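Local coordinates for excinuclease ABC, subunit A. (Deinococcus radiodurans, PDB 2VF7), which binds DNA and hydrolyses ATP as a zinc-containing UvrA-family ABC protein, and probably takes part in recognising damaged DNA for excision repair, at residues Arg596-Asn601 with Pro727-Ser732; Lys592-Thr597 with Gln737-Ala742. The protein carries 1 engineered substitution. All coordinates share one frame; numbering follows the deposited sequence.

In the fold
Contacts 1 and 2 are neighbours in the second ABC-type ATPase region, with centres about 9 Å apart. Their first segments overlap and share R596 and T597. Both lie in the loop between strand 585-589, an outer strand of a six-stranded mixed sheet, and helix 602-605. The chain then runs through the zinc site of C641, C644, C664 and C667. It returns as 727-732, which leads into helix 733-743, where 737-742 lies. The contacts touch through A728 with I594 and L731 with I739. One loop thus packs against both the 727-732 segment and the helix that follows it. E730 of that segment reaches the ADP bound by K49.

Contact 1. Residues Arg596-Asn601 with Pro727-Ser732; sequences RTPRSN and PATELS. With ADP (adenosine-5'-diphosphate), chain E.
P598 and P727 meet proline to proline through their CB atoms, P598 CB to P727 CB at 3.7 Å. The backbones run close here, with P598 CA and P727 CA 4.5 Å apart. One carbonyl serves the polar side. S600 O accepts a weak hydrogen bond from A728 N at 3.0 Å, bent to 133° at the hydrogen. The same oxygen also takes a CA-H...O contact from P727. Beside this bond the methyl of A728 packs on S600 CB.

T729 fills the other end. Its OG1 sits between the backbone N and the carbonyl carbon (chi1 44°), which leaves CG2 to reach R596 O at 3.4 Å. OG1 itself lies against P598 CG at 3.7 Å. Y661 of strand 660-663 touches both P598 and T729, and W649 of strand 649-652 touches P727.

Residues 728-730 form a short 3-10 turn, with E730 N bonded to P727 O. E730 takes no part in the loop contact and reaches ADP instead. Its side chain starts over one face of the adenine at N1 and C2 and slants out past the C2 rim, with E730 CD 3.2 Å from ADP C2. Q726 gives E730 OE2 a weak hydrogen bond and also binds the nucleotide. K49, S50 and S51 hold the same ADP from the first P-loop. S732 takes the N-cap position of helix 733-743. The LSGG sequence starting at L731 is the ABC signature motif. E730, just before it, contacts the ADP held by the first P-loop, an arrangement consistent with a composite ABC ATPase site.

Contact 2. Residues Lys592-Thr597 with Gln737-Ala742; sequences KPIGRT and QRIKLA
K740 reaches from its helix to the backbone of K592 and P593, and the polar part of the contact rests on this one side chain. K740 NZ gives a weak hydrogen bond to P593 O at 3.4 Å. K592 O is equally near NZ, but the angle is too poor for a bond. That oxygen lies closer to the last methylene, with K592 O to K740 CE at 3.1 Å. The chain is bent at its end (chi4 -96°), which turns NZ off the line of the methylenes. D590, just before the loop segment, forms a salt bridge with NZ through OD2. The carboxylate and the carbonyl of P593 together would favour a charged ammonium group here.

The apolar part is looser. CB of I594 is directed toward the helix, and its CG2 branch makes the contact. I594 CG2 meets I739 CG2 at 4.4 Å. The same methyl lies 4.3 Å from K740 CE, so it rests loosely against both I739 and K740.

Helix 602-605 packs beside the pair: Y605 touches I594 and K740, and M602 touches I739. I594 also meets A728, in the turn that precedes helix 733-743. Q737 bonds through NE2 to D758 O at the end of strand 753-758. Helix 733-743 is thereby tied to that strand and, through K740, to the loop leaving the adjacent parallel strand 585-589.

Contact 1. Residues Arg596-Asn601 with Pro727-Ser732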
loop_
_atom_site.group_PDB
_atom_site.type_symbol
_atom_site.label_atom_id
_atom_site.label_comp_id
_atom_site.label_asym_id
_atom_site.label_seq_id
_atom_site.Cartn_x
_atom_site.Cartn_y
_atom_site.Cartn_z
ATOM N N ARG A 596 -9.003 -4.468 -23.475
ATOM C CA ARG A 596 -8.676 -4.021 -22.111
ATOM C C ARG A 596 -7.679 -4.919 -21.354
ATOM O O ARG A 596 -7.135 -4.512 -20.323
ATOM C CB ARG A 596 -9.955 -3.865 -21.273
ATOM C CG ARG A 596 -10.702 -2.534 -21.454
ATOM C CD ARG A 596 -11.240 -2.383 -22.884
ATOM N NE ARG A 596 -12.087 -1.205 -23.074
ATOM C CZ ARG A 596 -12.334 -0.640 -24.257
ATOM N NH1 ARG A 596 -11.784 -1.141 -25.362
ATOM N NH2 ARG A 596 -13.123 0.433 -24.330
ATOM N N THR A 597 -7.468 -6.137 -21.868
ATOM C CA THR A 597 -6.597 -7.145 -21.255
ATOM C C THR A 597 -5.580 -7.576 -22.297
ATOM O O THR A 597 -5.691 -7.172 -23.452
ATOM C CB THR A 597 -7.384 -8.375 -20.758
ATOM O OG1 THR A 597 -7.819 -9.153 -21.884
ATOM C CG2 THR A 597 -8.587 -7.957 -19.911
ATOM N N PRO A 598 -4.562 -8.367 -21.890
ATOM C CA PRO A 598 -3.555 -8.875 -22.843
ATOM C C PRO A 598 -3.974 -10.007 -23.813
ATOM O O PRO A 598 -3.117 -10.487 -24.574
ATOM C CB PRO A 598 -2.409 -9.340 -21.922
ATOM C CG PRO A 598 -2.757 -8.849 -20.515
ATOM C CD PRO A 598 -4.243 -8.765 -20.500
ATOM N N ARG A 599 -5.242 -10.445 -23.789
ATOM C CA ARG A 599 -5.769 -11.357 -24.826
ATOM C C ARG A 599 -5.591 -10.732 -26.190
ATOM O O ARG A 599 -5.245 -11.411 -27.156
ATOM C CB ARG A 599 -7.279 -11.485 -24.755
ATOM C CG ARG A 599 -7.842 -12.276 -23.695
ATOM C CD ARG A 599 -8.829 -13.248 -24.292
ATOM N NE ARG A 599 -8.128 -14.497 -24.526
ATOM C CZ ARG A 599 -7.829 -15.369 -23.573
ATOM N NH1 ARG A 599 -8.179 -15.147 -22.316
ATOM N NH2 ARG A 599 -7.190 -16.470 -23.896
ATOM N N SER A 600 -5.937 -9.441 -26.259
ATOM C CA SER A 600 -5.997 -8.674 -27.498
ATOM C C SER A 600 -4.621 -8.349 -28.044
ATOM O O SER A 600 -3.675 -8.085 -27.277
ATOM C CB SER A 600 -6.754 -7.376 -27.278
ATOM O OG SER A 600 -8.093 -7.626 -26.877
ATOM N N ASN A 601 -4.532 -8.368 -29.375
ATOM C CA ASN A 601 -3.339 -7.958 -30.093
ATOM C C ASN A 601 -3.662 -7.617 -31.568
ATOM O O ASN A 601 -4.782 -7.853 -32.034
ATOM C CB ASN A 601 -2.216 -9.006 -29.909
ATOM C CG ASN A 601 -2.648 -10.438 -30.254
ATOM O OD1 ASN A 601 -2.225 -11.385 -29.606
ATOM N ND2 ASN A 601 -3.472 -10.595 -31.272
ATOM N N PRO A 727 0.751 -7.544 -26.551
ATOM C CA PRO A 727 -0.527 -7.363 -25.864
ATOM C C PRO A 727 -0.991 -5.918 -25.949
ATOM O O PRO A 727 -0.160 -5.024 -25.985
ATOM C CB PRO A 727 -0.194 -7.682 -24.403
ATOM C CG PRO A 727 1.029 -8.458 -24.445
ATOM C CD PRO A 727 1.806 -7.934 -25.606
ATOM N N ALA A 728 -2.305 -5.709 -25.943
ATOM C CA ALA A 728 -2.927 -4.394 -26.085
ATOM C C ALA A 728 -2.693 -3.480 -24.887
ATOM O O ALA A 728 -2.779 -2.256 -24.985
ATOM C CB ALA A 728 -4.424 -4.579 -26.304
ATOM N N THR A 729 -2.422 -4.078 -23.737
ATOM C CA THR A 729 -2.207 -3.292 -22.534
ATOM C C THR A 729 -0.870 -2.523 -22.580
ATOM O O THR A 729 -0.662 -1.597 -21.789
ATOM C CB THR A 729 -2.343 -4.176 -21.264
ATOM O OG1 THR A 729 -1.652 -5.414 -21.470
ATOM C CG2 THR A 729 -3.822 -4.470 -20.985
ATOM N N GLU A 730 0.011 -2.905 -23.520
ATOM C CA GLU A 730 1.317 -2.257 -23.735
ATOM C C GLU A 730 1.240 -1.130 -24.759
ATOM O O GLU A 730 2.268 -0.613 -25.181
ATOM C CB GLU A 730 2.325 -3.303 -24.260
ATOM C CG GLU A 730 2.608 -4.419 -23.285
ATOM C CD GLU A 730 3.745 -5.316 -23.689
ATOM O OE1 GLU A 730 4.250 -6.064 -22.814
ATOM O OE2 GLU A 730 4.145 -5.303 -24.876
ATOM N N LEU A 731 0.036 -0.773 -25.208
ATOM C CA LEU A 731 -0.089 0.156 -26.345
ATOM C C LEU A 731 -0.711 1.486 -25.969
ATOM O O LEU A 731 -1.579 1.556 -25.110
ATOM C CB LEU A 731 -0.842 -0.471 -27.519
ATOM C CG LEU A 731 -0.424 -1.821 -28.127
ATOM C CD1 LEU A 731 -1.237 -2.091 -29.363
ATOM C CD2 LEU A 731 1.042 -1.931 -28.478
ATOM N N SER A 732 -0.254 2.536 -26.626
ATOM C CA SER A 732 -0.672 3.899 -26.327
ATOM C C SER A 732 -1.968 4.180 -27.068
ATOM O O SER A 732 -2.480 3.314 -27.773
ATOM C CB SER A 732 0.398 4.872 -26.795
ATOM O OG SER A 732 0.782 4.567 -28.130
HETATM P PB ADP E . 7.882 6.561 -27.801
HETATM O O1B ADP E . 8.722 7.568 -28.532
HETATM O O2B ADP E . 6.707 6.067 -28.592
HETATM O O3B ADP E . 7.494 7.036 -26.412
HETATM P PA ADP E . 8.246 3.951 -26.868
HETATM O O1A ADP E . 6.722 4.039 -26.767
HETATM O O2A ADP E . 9.038 3.698 -25.628
HETATM O O3A ADP E . 8.822 5.259 -27.595
HETATM O "O5'" ADP E . 8.559 2.712 -27.845
HETATM C "C5'" ADP E . 9.801 2.004 -27.899
HETATM C "C4'" ADP E . 9.508 0.516 -27.799
HETATM O "O4'" ADP E . 9.042 0.237 -26.473
HETATM C "C3'" ADP E . 8.423 -0.000 -28.744
HETATM O "O3'" ADP E . 8.783 -1.297 -29.283
HETATM C "C2'" ADP E . 7.211 -0.092 -27.828
HETATM O "O2'" ADP E . 6.210 -0.995 -28.289
HETATM C "C1'" ADP E . 7.836 -0.522 -26.507
HETATM N N9 ADP E . 7.031 -0.161 -25.324
HETATM C C8 ADP E . 6.711 1.096 -24.950
HETATM N N7 ADP E . 5.955 1.126 -23.836
HETATM C C5 ADP E . 5.794 -0.162 -23.475
HETATM C C6 ADP E . 5.130 -0.847 -22.353
HETATM N N6 ADP E . 4.453 -0.129 -21.418
HETATM N N1 ADP E . 5.198 -2.189 -22.319
HETATM C C2 ADP E . 5.862 -2.917 -23.246
HETATM N N3 ADP E . 6.501 -2.360 -24.283
HETATM C C4 ADP E . 6.507 -1.006 -24.444
#

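Contact 2. Residues Lys592-Thr597 with Gln737-Ala742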
loop_
_atom_site.group_PDB
_atom_site.type_symbol
_atom_site.label_atom_id
_atom_site.label_comp_id
_atom_site.label_asym_id
_atom_site.label_seq_id
_atom_site.Cartn_x
_atom_site.Cartn_y
_atom_site.Cartn_z
ATOM N N LYS A 592 -9.761 4.830 -27.878
ATOM C CA LYS A 592 -9.829 3.707 -26.925
ATOM C C LYS A 592 -8.945 2.511 -27.344
ATOM O O LYS A 592 -8.582 2.403 -28.514
ATOM C CB LYS A 592 -11.289 3.258 -26.718
ATOM C CG LYS A 592 -12.309 4.384 -26.802
ATOM C CD LYS A 592 -13.343 4.355 -25.689
ATOM C CE LYS A 592 -12.793 4.953 -24.401
ATOM N NZ LYS A 592 -13.867 5.640 -23.602
ATOM N N PRO A 593 -8.590 1.625 -26.388
ATOM C CA PRO A 593 -7.718 0.482 -26.699
ATOM C C PRO A 593 -8.391 -0.539 -27.610
ATOM O O PRO A 593 -9.616 -0.523 -27.755
ATOM C CB PRO A 593 -7.449 -0.148 -25.326
ATOM C CG PRO A 593 -7.897 0.868 -24.311
ATOM C CD PRO A 593 -8.964 1.657 -24.960
ATOM N N ILE A 594 -7.606 -1.439 -28.201
ATOM C CA ILE A 594 -8.193 -2.462 -29.043
ATOM C C ILE A 594 -8.868 -3.509 -28.157
ATOM O O ILE A 594 -9.949 -4.006 -28.504
ATOM C CB ILE A 594 -7.202 -3.058 -30.081
ATOM C CG1 ILE A 594 -5.964 -3.670 -29.416
ATOM C CG2 ILE A 594 -6.831 -2.004 -31.126
ATOM C CD1 ILE A 594 -5.112 -4.530 -30.352
ATOM N N GLY A 595 -8.239 -3.809 -27.010
ATOM C CA GLY A 595 -8.845 -4.570 -25.904
ATOM C C GLY A 595 -8.349 -4.046 -24.558
ATOM O O GLY A 595 -7.389 -3.274 -24.505
ATOM N N ARG A 596 -9.003 -4.468 -23.475
ATOM C CA ARG A 596 -8.676 -4.021 -22.111
ATOM C C ARG A 596 -7.679 -4.919 -21.354
ATOM O O ARG A 596 -7.135 -4.512 -20.323
ATOM C CB ARG A 596 -9.955 -3.865 -21.273
ATOM C CG ARG A 596 -10.702 -2.534 -21.454
ATOM C CD ARG A 596 -11.240 -2.383 -22.884
ATOM N NE ARG A 596 -12.087 -1.205 -23.074
ATOM C CZ ARG A 596 -12.334 -0.640 -24.257
ATOM N NH1 ARG A 596 -11.784 -1.141 -25.362
ATOM N NH2 ARG A 596 -13.123 0.433 -24.330
ATOM N N THR A 597 -7.468 -6.137 -21.868
ATOM C CA THR A 597 -6.597 -7.145 -21.255
ATOM C C THR A 597 -5.580 -7.576 -22.297
ATOM O O THR A 597 -5.691 -7.172 -23.452
ATOM C CB THR A 597 -7.384 -8.375 -20.758
ATOM O OG1 THR A 597 -7.819 -9.153 -21.884
ATOM C CG2 THR A 597 -8.587 -7.957 -19.911
ATOM N N GLN A 737 -5.335 3.654 -32.146
ATOM C CA GLN A 737 -6.126 4.377 -33.150
ATOM C C GLN A 737 -5.726 3.979 -34.579
ATOM O O GLN A 737 -6.583 3.706 -35.420
ATOM C CB GLN A 737 -6.002 5.899 -32.964
ATOM C CG GLN A 737 -6.912 6.707 -33.909
ATOM C CD GLN A 737 -7.301 8.099 -33.385
ATOM O OE1 GLN A 737 -6.765 8.582 -32.378
ATOM N NE2 GLN A 737 -8.268 8.737 -34.066
ATOM N N ARG A 738 -4.419 3.946 -34.831
ATOM C CA ARG A 738 -3.867 3.595 -36.135
ATOM C C ARG A 738 -4.074 2.125 -36.523
ATOM O O ARG A 738 -4.128 1.823 -37.692
ATOM C CB ARG A 738 -2.383 3.968 -36.202
ATOM C CG ARG A 738 -2.103 5.467 -36.254
ATOM C CD ARG A 738 -0.617 5.752 -36.335
ATOM N NE ARG A 738 0.052 5.720 -35.025
ATOM C CZ ARG A 738 1.371 5.562 -34.844
ATOM N NH1 ARG A 738 2.193 5.395 -35.885
ATOM N NH2 ARG A 738 1.881 5.578 -33.615
ATOM N N ILE A 739 -4.172 1.221 -35.553
ATOM C CA ILE A 739 -4.483 -0.197 -35.819
ATOM C C ILE A 739 -5.927 -0.326 -36.334
ATOM O O ILE A 739 -6.193 -1.054 -37.298
ATOM C CB ILE A 739 -4.277 -1.083 -34.547
ATOM C CG1 ILE A 739 -2.865 -0.911 -33.973
ATOM C CG2 ILE A 739 -4.560 -2.556 -34.809
ATOM C CD1 ILE A 739 -2.576 -1.800 -32.768
ATOM N N LYS A 740 -6.841 0.405 -35.688
ATOM C CA LYS A 740 -8.261 0.409 -36.035
ATOM C C LYS A 740 -8.471 0.994 -37.408
ATOM O O LYS A 740 -9.316 0.525 -38.166
ATOM C CB LYS A 740 -9.059 1.246 -35.038
ATOM C CG LYS A 740 -9.225 0.642 -33.651
ATOM C CD LYS A 740 -9.653 1.745 -32.719
ATOM C CE LYS A 740 -9.451 1.369 -31.294
ATOM N NZ LYS A 740 -10.699 0.832 -30.721
ATOM N N LEU A 741 -7.712 2.048 -37.703
ATOM C CA LEU A 741 -7.716 2.693 -39.008
ATOM C C LEU A 741 -7.252 1.751 -40.107
ATOM O O LEU A 741 -7.878 1.695 -41.159
ATOM C CB LEU A 741 -6.824 3.932 -38.986
ATOM C CG LEU A 741 -6.845 4.927 -40.149
ATOM C CD1 LEU A 741 -8.274 5.325 -40.517
ATOM C CD2 LEU A 741 -6.003 6.168 -39.812
ATOM N N ALA A 742 -6.161 1.023 -39.866
ATOM C CA ALA A 742 -5.583 0.131 -40.870
ATOM C C ALA A 742 -6.519 -1.027 -41.183
ATOM O O ALA A 742 -6.617 -1.471 -42.334
ATOM C CB ALA A 742 -4.225 -0.374 -40.434
#